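Local coordinates for integral membrane indolylacetylinositol arabinosyltransferase EmbB (Mycolicibacterium smegmatis MC2 155, PDB 7BVC), which probably polymerises arabinose into the arabinan of mycobacterial cell-wall arabinogalactan, at residues T257-T261 with R353-P357; V265-V269 with W348-R353; V823-Y829 with W944-P949; Q881-Y887 with V930-D936. One frame throughout, in Å; residues are numbered along the deposited sequence.

Contact 1 of 4, residues T257-T261 with R353-P357. With PNS (4'-phosphopantetheine), chain G.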
# COMPACT_ATOMS: atom_id res chain seq x y z
N THR B 257 -5.73 2.84 -52.56
CA THR B 257 -7.14 3.15 -52.77
C THR B 257 -8.02 2.80 -51.58
O THR B 257 -9.19 3.19 -51.58
CB THR B 257 -7.66 2.42 -54.01
OG1 THR B 257 -7.81 1.02 -53.72
CG2 THR B 257 -6.70 2.59 -55.17
N ARG B 258 -7.50 2.10 -50.57
CA ARG B 258 -8.27 1.86 -49.36
C ARG B 258 -8.06 2.93 -48.30
O ARG B 258 -8.70 2.88 -47.25
CB ARG B 258 -7.94 0.48 -48.78
CG ARG B 258 -6.71 0.43 -47.89
CD ARG B 258 -6.44 -1.00 -47.46
NE ARG B 258 -5.26 -1.11 -46.61
CZ ARG B 258 -4.75 -2.27 -46.21
NH1 ARG B 258 -5.31 -3.41 -46.57
NH2 ARG B 258 -3.67 -2.29 -45.44
N TRP B 259 -7.17 3.89 -48.56
CA TRP B 259 -7.01 5.03 -47.66
C TRP B 259 -8.03 6.12 -47.95
O TRP B 259 -8.53 6.78 -47.03
CB TRP B 259 -5.60 5.60 -47.77
CG TRP B 259 -4.58 4.89 -46.96
CD1 TRP B 259 -4.57 3.56 -46.63
CD2 TRP B 259 -3.41 5.46 -46.38
NE1 TRP B 259 -3.46 3.28 -45.88
CE2 TRP B 259 -2.73 4.42 -45.71
CE3 TRP B 259 -2.86 6.75 -46.35
CZ2 TRP B 259 -1.54 4.64 -45.02
CZ3 TRP B 259 -1.68 6.95 -45.68
CH2 TRP B 259 -1.03 5.91 -45.02
N ARG B 260 -8.36 6.32 -49.23
CA ARG B 260 -9.21 7.44 -49.65
C ARG B 260 -10.68 7.11 -49.36
O ARG B 260 -11.48 6.83 -50.25
CB ARG B 260 -8.98 7.74 -51.13
CG ARG B 260 -8.87 6.51 -52.00
CD ARG B 260 -8.43 6.87 -53.40
NE ARG B 260 -7.05 7.34 -53.43
CZ ARG B 260 -6.24 7.22 -54.47
NH1 ARG B 260 -6.67 6.64 -55.58
NH2 ARG B 260 -4.99 7.68 -54.41
N THR B 261 -11.01 7.17 -48.08
CA THR B 261 -12.39 6.99 -47.63
C THR B 261 -12.60 7.84 -46.39
O THR B 261 -11.70 8.02 -45.57
CB THR B 261 -12.71 5.52 -47.36
OG1 THR B 261 -14.12 5.37 -47.13
CG2 THR B 261 -11.94 4.99 -46.16
N ARG B 353 -6.71 2.63 -41.05
CA ARG B 353 -6.49 2.28 -42.45
C ARG B 353 -5.41 1.24 -42.69
O ARG B 353 -5.11 0.95 -43.86
CB ARG B 353 -6.19 3.54 -43.26
CG ARG B 353 -7.43 4.30 -43.66
CD ARG B 353 -7.19 5.80 -43.70
NE ARG B 353 -8.43 6.53 -43.93
CZ ARG B 353 -9.29 6.86 -42.97
NH1 ARG B 353 -9.04 6.54 -41.71
NH2 ARG B 353 -10.39 7.53 -43.27
N GLU B 354 -4.81 0.67 -41.66
CA GLU B 354 -3.83 -0.39 -41.87
C GLU B 354 -4.08 -1.62 -41.02
O GLU B 354 -3.82 -2.74 -41.47
CB GLU B 354 -2.41 0.14 -41.60
CG GLU B 354 -1.96 1.24 -42.54
CD GLU B 354 -1.78 0.75 -43.96
OE1 GLU B 354 -1.33 -0.40 -44.14
OE2 GLU B 354 -2.09 1.51 -44.90
N VAL B 355 -4.57 -1.44 -39.79
CA VAL B 355 -4.70 -2.56 -38.86
C VAL B 355 -6.07 -3.22 -38.96
O VAL B 355 -6.19 -4.44 -38.88
CB VAL B 355 -4.42 -2.07 -37.43
CG1 VAL B 355 -4.62 -3.19 -36.43
CG2 VAL B 355 -3.00 -1.53 -37.33
N LEU B 356 -7.13 -2.43 -39.15
CA LEU B 356 -8.47 -2.99 -39.22
C LEU B 356 -8.73 -3.69 -40.55
O LEU B 356 -9.31 -4.79 -40.56
CB LEU B 356 -9.53 -1.92 -38.96
CG LEU B 356 -9.59 -1.34 -37.55
CD1 LEU B 356 -10.88 -0.57 -37.34
CD2 LEU B 356 -9.44 -2.43 -36.51
N PRO B 357 -8.34 -3.12 -41.70
CA PRO B 357 -8.49 -3.87 -42.96
C PRO B 357 -7.61 -5.10 -43.04
O PRO B 357 -7.87 -5.97 -43.88
CB PRO B 357 -8.11 -2.84 -44.03
CG PRO B 357 -8.35 -1.53 -43.39
CD PRO B 357 -7.95 -1.72 -41.97
O23 PNS G . -4.26 -0.96 -56.17
P24 PNS G . -3.91 -0.05 -55.02
O25 PNS G . -3.58 1.32 -55.55
O26 PNS G . -5.08 0.03 -54.07
O27 PNS G . -2.62 -0.68 -54.21
C28 PNS G . -1.73 -1.49 -54.91
C29 PNS G . -0.30 -1.08 -54.56
C30 PNS G . 0.12 -1.75 -53.25
C31 PNS G . 0.62 -1.53 -55.69
C32 PNS G . -0.25 0.44 -54.39
O33 PNS G . -1.27 0.83 -53.52
C34 PNS G . 1.07 0.91 -53.78
O35 PNS G . 2.08 0.86 -54.39
N36 PNS G . 1.07 1.45 -52.44
C37 PNS G . 2.32 1.90 -51.86
C38 PNS G . 2.06 3.08 -50.94
C39 PNS G . 1.98 2.78 -49.44
O40 PNS G . 1.88 1.66 -49.07
N41 PNS G . 2.01 3.87 -48.48
C42 PNS G . 2.13 5.24 -48.93
C43 PNS G . 2.79 6.06 -47.83
S44 PNS G . 2.29 5.39 -46.22
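The W259 indole lies over the root of the R353 side chain: CB of R353 sits over the five-membered ring, 4.0 Å from its centroid and 24° off the normal, a CH-pi contact. It joins the loop ahead of helix 264-279 to the C-terminal end of helix 342-355, in the GT-C-type membrane part of the enzyme, beside a bound 4'-phosphopantetheine. From CB the arginine runs on past the loop backbone, and its guanidinium, turned 88° from the indole plane, presents an edge to two carbonyls. NE of R353 gives a hydrogen bond to W259 O at 3.1 Å, in the carbonyl plane and on a lone pair; NH2 of R353 reaches T261 O at 2.7 Å, tilted from that carbonyl's plane. W259 O also accepts from T261 N, so two donors grip it where the chain makes an inverse gamma turn centred on R260.

E354 receives the polar ends of W259 and R258. Its OE2 lies at the indole edge facing W259 NE1, modelled too close for the bond length to be trusted, while OE1 forms a salt bridge with R258 NH2 at 3.3 Å, met from above the carboxylate plane. The R258 chain, extended from CG to NE, carries the guanidinium along to P357, whose CB sits over one of its faces. The stronger partner of R258 is an acidic side chain of another protein chain, bound through NH1. At the ligand, CH2 of W259 comes 3.6 Å from the thiol sulfur S44, and the phosphate oxygen O26 accepts from both T257 N and T257 OG1, the latter at 2.9 Å.

Contact 2 of 4, residues V265-V269 with W348-R353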
# COMPACT_ATOMS: atom_id res chain seq x y z
N VAL B 265 -16.79 8.38 -38.19
CA VAL B 265 -15.95 8.18 -37.02
C VAL B 265 -14.71 9.06 -37.09
O VAL B 265 -14.19 9.50 -36.06
CB VAL B 265 -15.57 6.69 -36.89
CG1 VAL B 265 -14.73 6.46 -35.65
CG2 VAL B 265 -16.82 5.83 -36.87
N ASP B 266 -14.23 9.35 -38.31
CA ASP B 266 -13.04 10.18 -38.46
C ASP B 266 -13.28 11.59 -37.93
O ASP B 266 -12.45 12.12 -37.18
CB ASP B 266 -12.62 10.23 -39.93
CG ASP B 266 -12.03 8.92 -40.41
OD1 ASP B 266 -11.34 8.26 -39.62
OD2 ASP B 266 -12.26 8.56 -41.58
N GLY B 267 -14.40 12.20 -38.31
CA GLY B 267 -14.72 13.52 -37.79
C GLY B 267 -14.84 13.53 -36.29
O GLY B 267 -14.32 14.42 -35.61
N VAL B 268 -15.53 12.53 -35.73
CA VAL B 268 -15.73 12.46 -34.29
C VAL B 268 -14.39 12.38 -33.57
O VAL B 268 -14.11 13.15 -32.65
CB VAL B 268 -16.64 11.27 -33.92
CG1 VAL B 268 -16.53 10.97 -32.44
CG2 VAL B 268 -18.07 11.57 -34.30
N VAL B 269 -13.52 11.46 -34.01
CA VAL B 269 -12.24 11.28 -33.33
C VAL B 269 -11.37 12.53 -33.47
O VAL B 269 -10.81 13.03 -32.48
CB VAL B 269 -11.51 10.03 -33.86
CG1 VAL B 269 -10.12 9.94 -33.27
CG2 VAL B 269 -12.31 8.79 -33.54
N TRP B 348 -4.44 7.32 -35.07
CA TRP B 348 -5.78 7.10 -35.61
C TRP B 348 -5.71 6.72 -37.09
O TRP B 348 -6.40 5.79 -37.52
CB TRP B 348 -6.66 8.34 -35.43
CG TRP B 348 -7.97 8.21 -36.15
CD1 TRP B 348 -8.48 9.06 -37.09
CD2 TRP B 348 -8.93 7.15 -36.01
NE1 TRP B 348 -9.70 8.61 -37.53
CE2 TRP B 348 -10.00 7.44 -36.88
CE3 TRP B 348 -9.00 6.00 -35.22
CZ2 TRP B 348 -11.11 6.61 -36.99
CZ3 TRP B 348 -10.10 5.18 -35.34
CH2 TRP B 348 -11.15 5.49 -36.21
N LEU B 349 -4.89 7.42 -37.87
CA LEU B 349 -4.74 7.09 -39.28
C LEU B 349 -4.33 5.63 -39.47
O LEU B 349 -4.96 4.88 -40.23
CB LEU B 349 -3.71 8.01 -39.93
CG LEU B 349 -3.36 7.75 -41.39
CD1 LEU B 349 -4.52 8.13 -42.30
CD2 LEU B 349 -2.10 8.50 -41.78
N LEU B 350 -3.28 5.21 -38.76
CA LEU B 350 -2.79 3.84 -38.92
C LEU B 350 -3.82 2.83 -38.44
O LEU B 350 -4.12 1.87 -39.15
CB LEU B 350 -1.47 3.67 -38.16
CG LEU B 350 -0.26 4.40 -38.74
CD1 LEU B 350 1.00 4.05 -37.99
CD2 LEU B 350 -0.11 4.09 -40.22
N LEU B 351 -4.38 3.04 -37.25
CA LEU B 351 -5.34 2.09 -36.70
C LEU B 351 -6.56 1.95 -37.59
O LEU B 351 -7.15 0.86 -37.68
CB LEU B 351 -5.76 2.54 -35.30
CG LEU B 351 -6.66 1.60 -34.51
CD1 LEU B 351 -5.88 0.37 -34.10
CD2 LEU B 351 -7.23 2.31 -33.30
N SER B 352 -6.96 3.02 -38.27
CA SER B 352 -8.16 2.95 -39.09
C SER B 352 -7.91 2.43 -40.50
O SER B 352 -8.81 1.84 -41.09
CB SER B 352 -8.82 4.33 -39.18
OG SER B 352 -8.04 5.23 -39.94
N ARG B 353 -6.71 2.63 -41.05
CA ARG B 353 -6.49 2.28 -42.45
C ARG B 353 -5.41 1.24 -42.69
O ARG B 353 -5.11 0.95 -43.86
CB ARG B 353 -6.19 3.54 -43.26
CG ARG B 353 -7.43 4.30 -43.66
CD ARG B 353 -7.19 5.80 -43.70
NE ARG B 353 -8.43 6.53 -43.93
CZ ARG B 353 -9.29 6.86 -42.97
NH1 ARG B 353 -9.04 6.54 -41.71
NH2 ARG B 353 -10.39 7.53 -43.27
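OD2 of D266 is gripped chiefly by R353, whose NH2 donates a nearly straight salt-bridge hydrogen bond of 2.7 Å with an N-H...O angle of 165°. The arginine arrives on the syn side of the carboxylate, tilted out of its plane, while the oxygen stays within the plane of the guanidinium. A weak hydrogen bond from T263 OG1 also reaches OD2. The other carboxylate oxygen, OD1, is turned to W348 and takes a weak, bent bond from NE1; carboxylate and indole planes are steeply inclined to each other. One aspartate thus ties two residues of the facing helix, and the positive charge of R353 would probably favour its ionised form.

These groups join two nearly antiparallel helical segments, 265-269 and 348-353, whose axes run at 157° and approach to 11.9 Å. Both belong to predicted membrane-spanning helices of the GT-C-type domain. At that separation the broad indole bridges the gap: CG of W348 is anti to its own backbone N (chi1 172°), which sends the ring across to the other helix. There CG1 of V269 settles over the five-membered ring, 4.1 Å from its centroid and close to the ring normal, a CH-pi contact. S352 CB, one turn along on the tryptophan's own helix, lies over the opposite face, so the ring is held between a valine methyl and a serine methylene. V265 closes on the benzo end of the indole, its CG1 3.8 Å from W348 CH2. Helix 367-381 packs alongside, with W371 against V265, and M370 and L377 against W348.

Contact 3 of 4, residues V823-Y829 with W944-P949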
# COMPACT_ATOMS: atom_id res chain seq x y z
N VAL B 823 0.13 43.32 17.06
CA VAL B 823 -0.94 42.36 16.81
C VAL B 823 -1.21 41.60 18.11
O VAL B 823 -0.39 40.76 18.51
CB VAL B 823 -0.59 41.41 15.67
CG1 VAL B 823 -1.82 40.69 15.17
CG2 VAL B 823 0.08 42.17 14.53
N PRO B 824 -2.32 41.85 18.79
CA PRO B 824 -2.65 41.10 20.00
C PRO B 824 -3.11 39.68 19.66
O PRO B 824 -3.34 39.34 18.51
CB PRO B 824 -3.77 41.92 20.63
CG PRO B 824 -4.38 42.64 19.48
CD PRO B 824 -3.26 42.95 18.55
N VAL B 825 -3.24 38.86 20.71
CA VAL B 825 -3.69 37.47 20.59
C VAL B 825 -4.65 37.19 21.75
O VAL B 825 -4.72 37.94 22.72
CB VAL B 825 -2.52 36.47 20.60
CG1 VAL B 825 -2.93 35.12 20.01
CG2 VAL B 825 -1.31 37.01 19.86
N ALA B 826 -5.39 36.09 21.63
CA ALA B 826 -6.26 35.61 22.69
C ALA B 826 -6.56 34.14 22.44
O ALA B 826 -6.90 33.77 21.32
CB ALA B 826 -7.56 36.42 22.76
N GLY B 827 -6.44 33.32 23.48
CA GLY B 827 -6.55 31.89 23.32
C GLY B 827 -7.40 31.26 24.40
O GLY B 827 -7.60 31.82 25.48
N THR B 828 -7.89 30.06 24.09
CA THR B 828 -8.75 29.29 24.98
C THR B 828 -8.02 28.13 25.65
O THR B 828 -8.46 27.68 26.72
CB THR B 828 -9.96 28.75 24.20
OG1 THR B 828 -10.58 29.82 23.49
CG2 THR B 828 -10.98 28.12 25.13
N TYR B 829 -6.91 27.66 25.08
CA TYR B 829 -6.21 26.50 25.61
C TYR B 829 -5.76 26.74 27.05
O TYR B 829 -5.33 27.83 27.42
CB TYR B 829 -5.00 26.18 24.73
CG TYR B 829 -4.17 25.00 25.20
CD1 TYR B 829 -4.55 23.70 24.91
CD2 TYR B 829 -3.00 25.20 25.91
CE1 TYR B 829 -3.79 22.63 25.33
CE2 TYR B 829 -2.23 24.14 26.33
CZ TYR B 829 -2.63 22.85 26.04
OH TYR B 829 -1.87 21.79 26.46
N TRP B 944 -9.55 23.68 21.38
CA TRP B 944 -9.29 25.06 21.76
C TRP B 944 -9.30 25.92 20.51
O TRP B 944 -9.31 25.41 19.38
CB TRP B 944 -7.95 25.18 22.49
CG TRP B 944 -6.81 24.68 21.68
CD1 TRP B 944 -6.41 23.38 21.53
CD2 TRP B 944 -5.92 25.46 20.87
NE1 TRP B 944 -5.33 23.31 20.69
CE2 TRP B 944 -5.01 24.57 20.27
CE3 TRP B 944 -5.81 26.83 20.59
CZ2 TRP B 944 -4.00 25.00 19.41
CZ3 TRP B 944 -4.80 27.25 19.74
CH2 TRP B 944 -3.92 26.34 19.16
N ILE B 945 -9.30 27.24 20.70
CA ILE B 945 -9.25 28.20 19.61
C ILE B 945 -8.34 29.35 20.02
O ILE B 945 -7.93 29.48 21.17
CB ILE B 945 -10.64 28.73 19.21
CG1 ILE B 945 -11.33 29.40 20.40
CG2 ILE B 945 -11.51 27.62 18.65
CD1 ILE B 945 -12.79 29.71 20.15
N ALA B 946 -8.03 30.20 19.04
CA ALA B 946 -7.19 31.38 19.22
C ALA B 946 -7.39 32.28 18.01
O ALA B 946 -7.45 31.79 16.89
CB ALA B 946 -5.72 31.01 19.38
N VAL B 947 -7.48 33.59 18.25
CA VAL B 947 -7.87 34.54 17.21
C VAL B 947 -6.92 35.73 17.22
O VAL B 947 -5.94 35.77 17.96
CB VAL B 947 -9.33 35.01 17.38
CG1 VAL B 947 -10.29 33.86 17.12
CG2 VAL B 947 -9.56 35.59 18.76
N THR B 948 -7.23 36.70 16.36
CA THR B 948 -6.47 37.93 16.23
C THR B 948 -7.37 38.95 15.53
O THR B 948 -8.34 38.56 14.86
CB THR B 948 -5.18 37.70 15.43
OG1 THR B 948 -4.24 38.75 15.70
CG2 THR B 948 -5.46 37.73 13.94
N PRO B 949 -7.10 40.24 15.68
CA PRO B 949 -7.99 41.26 15.10
C PRO B 949 -8.14 41.10 13.59
O PRO B 949 -7.26 40.52 12.93
CB PRO B 949 -7.30 42.59 15.45
CG PRO B 949 -5.94 42.21 15.96
CD PRO B 949 -6.12 40.87 16.58
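Y829 turns its ring edge toward the face of W944 in an edge-to-face pair: the tyrosine centroid lies 5.3 Å from that of the five-membered indole ring, with the planes 70° apart. Y829 CB lies over the rim of the same face, 3.9 Å from W944 CG. On the indole, CG lies between the backbone N and the carbonyl carbon (chi1 58°), a rotamer that folds the ring back so that its rim meets the methyl of A946.

Farther along, the bumps become small. G827 pairs with A946 as an antiparallel non-hydrogen-bonded pair with CA atoms only 4.2 Å apart, and the A946 methyl packs on G827 CA. Backbone bonds border this close passage, V947 N to A826 O at 3.1 Å and T828 N to I945 O at 3.0 Å. T828 leans over I945, bringing OG1 to 3.2 Å from I945 CG1.

At the other end two proline rings meet, CD of P824 lying 3.8 Å from CG of P949. The T948 hydroxyl fits in beside them, its OG1 donating to P824 O at 3.0 Å almost in line with the C=O bond, while CG1 of V823 packs against T948 OG1.

The pairing puts the short strand 826-827 at the margin of a four-stranded antiparallel sheet in the C-terminal domain, with 945-947 next to it and 860-866 beyond. W944 and T948 touch A865 and T863 of strand 860-866, whereas T828 and I945 face D936 of strand 929-936 in a second sheet.

Contact 4 of 4, residues Q881-Y887 with V930-D936. With CA (calcium ion), chain K.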
# COMPACT_ATOMS: atom_id res chain seq x y z
N GLN B 881 -15.23 24.15 17.05
CA GLN B 881 -15.59 25.40 17.71
C GLN B 881 -15.66 26.53 16.68
O GLN B 881 -15.14 26.43 15.57
CB GLN B 881 -14.59 25.72 18.82
CG GLN B 881 -14.30 24.54 19.73
CD GLN B 881 -15.56 23.82 20.17
OE1 GLN B 881 -16.51 24.44 20.65
NE2 GLN B 881 -15.57 22.51 20.02
N THR B 882 -16.31 27.63 17.07
CA THR B 882 -16.74 28.62 16.09
C THR B 882 -15.98 29.93 16.24
O THR B 882 -15.72 30.39 17.36
CB THR B 882 -18.24 28.90 16.21
OG1 THR B 882 -18.53 29.46 17.49
CG2 THR B 882 -19.03 27.61 16.04
N VAL B 883 -15.62 30.52 15.10
CA VAL B 883 -15.17 31.90 15.00
C VAL B 883 -15.87 32.51 13.80
O VAL B 883 -15.69 32.04 12.67
CB VAL B 883 -13.64 32.02 14.85
CG1 VAL B 883 -13.25 33.47 14.62
CG2 VAL B 883 -12.94 31.47 16.08
N ASP B 884 -16.68 33.55 14.04
CA ASP B 884 -17.47 34.14 12.98
C ASP B 884 -17.21 35.64 12.89
O ASP B 884 -16.30 36.16 13.53
CB ASP B 884 -18.96 33.86 13.19
CG ASP B 884 -19.35 32.46 12.76
OD1 ASP B 884 -18.52 31.78 12.13
OD2 ASP B 884 -20.49 32.05 13.05
N LEU B 885 -18.02 36.35 12.10
CA LEU B 885 -17.79 37.76 11.84
C LEU B 885 -19.13 38.47 11.79
O LEU B 885 -19.91 38.25 10.86
CB LEU B 885 -17.03 37.96 10.54
CG LEU B 885 -16.31 39.30 10.39
CD1 LEU B 885 -14.96 39.22 11.07
CD2 LEU B 885 -16.17 39.69 8.93
N GLU B 886 -19.40 39.31 12.78
CA GLU B 886 -20.63 40.09 12.81
C GLU B 886 -20.40 41.46 12.20
O GLU B 886 -19.38 42.10 12.46
CB GLU B 886 -21.15 40.23 14.24
CG GLU B 886 -22.04 39.08 14.69
CD GLU B 886 -23.13 39.53 15.63
OE1 GLU B 886 -23.12 40.72 16.03
OE2 GLU B 886 -24.00 38.71 15.97
N TYR B 887 -21.35 41.91 11.38
CA TYR B 887 -21.28 43.23 10.76
C TYR B 887 -22.49 44.05 11.18
O TYR B 887 -23.61 43.53 11.27
CB TYR B 887 -21.21 43.13 9.23
CG TYR B 887 -22.25 42.25 8.59
CD1 TYR B 887 -23.50 42.76 8.25
CD2 TYR B 887 -21.99 40.92 8.30
CE1 TYR B 887 -24.45 41.96 7.65
CE2 TYR B 887 -22.93 40.12 7.70
CZ TYR B 887 -24.16 40.64 7.37
OH TYR B 887 -25.11 39.85 6.78
N VAL B 930 -17.38 45.85 12.04
CA VAL B 930 -17.16 44.41 12.02
C VAL B 930 -16.55 44.01 13.36
O VAL B 930 -15.74 44.74 13.93
CB VAL B 930 -16.24 44.02 10.84
CG1 VAL B 930 -15.57 42.70 11.07
CG2 VAL B 930 -17.05 43.98 9.54
N ARG B 931 -16.96 42.85 13.87
CA ARG B 931 -16.39 42.32 15.11
C ARG B 931 -16.34 40.80 15.03
O ARG B 931 -17.02 40.17 14.22
CB ARG B 931 -17.18 42.76 16.34
CG ARG B 931 -18.55 42.13 16.48
CD ARG B 931 -19.24 42.63 17.73
NE ARG B 931 -20.56 42.04 17.91
CZ ARG B 931 -21.38 42.33 18.92
NH1 ARG B 931 -22.56 41.75 19.00
NH2 ARG B 931 -21.01 43.21 19.84
N VAL B 932 -15.52 40.22 15.90
CA VAL B 932 -15.27 38.79 15.93
C VAL B 932 -16.05 38.17 17.08
O VAL B 932 -15.96 38.64 18.22
CB VAL B 932 -13.77 38.49 16.07
CG1 VAL B 932 -13.50 37.00 15.93
CG2 VAL B 932 -12.97 39.28 15.05
N VAL B 933 -16.81 37.12 16.79
CA VAL B 933 -17.52 36.35 17.80
C VAL B 933 -16.93 34.94 17.80
O VAL B 933 -17.09 34.19 16.83
CB VAL B 933 -19.04 36.34 17.56
CG1 VAL B 933 -19.63 37.69 17.90
CG2 VAL B 933 -19.37 36.00 16.12
N ALA B 934 -16.24 34.60 18.88
CA ALA B 934 -15.60 33.30 19.02
C ALA B 934 -16.20 32.55 20.20
O ALA B 934 -16.59 33.16 21.20
CB ALA B 934 -14.08 33.44 19.21
N GLU B 935 -16.28 31.23 20.07
CA GLU B 935 -16.91 30.41 21.10
C GLU B 935 -16.36 29.00 21.03
O GLU B 935 -16.31 28.39 19.95
CB GLU B 935 -18.43 30.41 20.93
CG GLU B 935 -19.17 29.74 22.06
CD GLU B 935 -20.67 29.86 21.92
OE1 GLU B 935 -21.13 30.44 20.91
OE2 GLU B 935 -21.40 29.40 22.82
N ASP B 936 -15.94 28.50 22.19
CA ASP B 936 -15.39 27.15 22.37
C ASP B 936 -16.16 26.49 23.51
O ASP B 936 -16.02 26.88 24.67
CB ASP B 936 -13.90 27.21 22.68
CG ASP B 936 -13.37 25.92 23.29
OD1 ASP B 936 -12.98 25.01 22.53
OD2 ASP B 936 -13.34 25.82 24.53
CA CA K . -11.83 23.84 25.58
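Strands 882-887 and 930-936 run antiparallel in unbroken register, from T882 opposite E935 to Y887 opposite V930, their axes 4.7 Å apart and 148° between directions. They are the inner pair of a four-stranded antiparallel sheet in the C-terminal domain, flanked by strands 837-845 and 897-898. Backbone bonds join T882 with E935, D884 with V933 and E886 with R931; the return bond from V933 N to D884 O is weak, at 3.4 Å.

One face is apolar. CD1 of L885 meets CG1 of V930 at 3.5 Å, CG1 of V883 meets CG1 of V932 at 3.8 Å, and CG2 of V883 touches the A934 methyl. This face turns to the neighbouring sheet, where I862 packs on L885 and V932, and V947 on V883.

The other face is largely polar. E886 and R931 lie side by side and point the same way: NH1 of R931 makes a salt bridge to OE1 of E886 at 3.2 Å, coming from above the carboxylate plane, and NE adds a weak bond. OE2 of E886 is paired with R901, so each carboxylate oxygen pairs with a different arginine.

At the strand's end Q881 OE1 accepts from L937 N. S938 and D943 supply calcium ligands through their backbone oxygens. With CG anti to the backbone N (chi1 162°), the D936 carboxylate keeps OD1 beside Q881 CG and reaches the calcium ion through OD2, at 2.7 Å.

Contacts 1 and 2 share R353 and helix 342-355, with centres about 10 Å apart: contact 1 is a surface contact at the 4'-phosphopantetheine pocket, whereas contact 2 is buried between membrane helices. Both rely on a tryptophan and an acid, with charged side chains doing most of the joining. Contacts 3 and 4 lie in the C-terminal domain and use strand pairing, contact 3 about 53 Å and contact 4 about 49 Å from contact 2 (nearest atoms), and both farther from contact 1. They belong to two facing sheets, where V947 CG1 meets V883 CG2 at 3.7 Å. Contact 3 is buried and mostly apolar; contact 4 is partly buried, with one polar face and a calcium ligand.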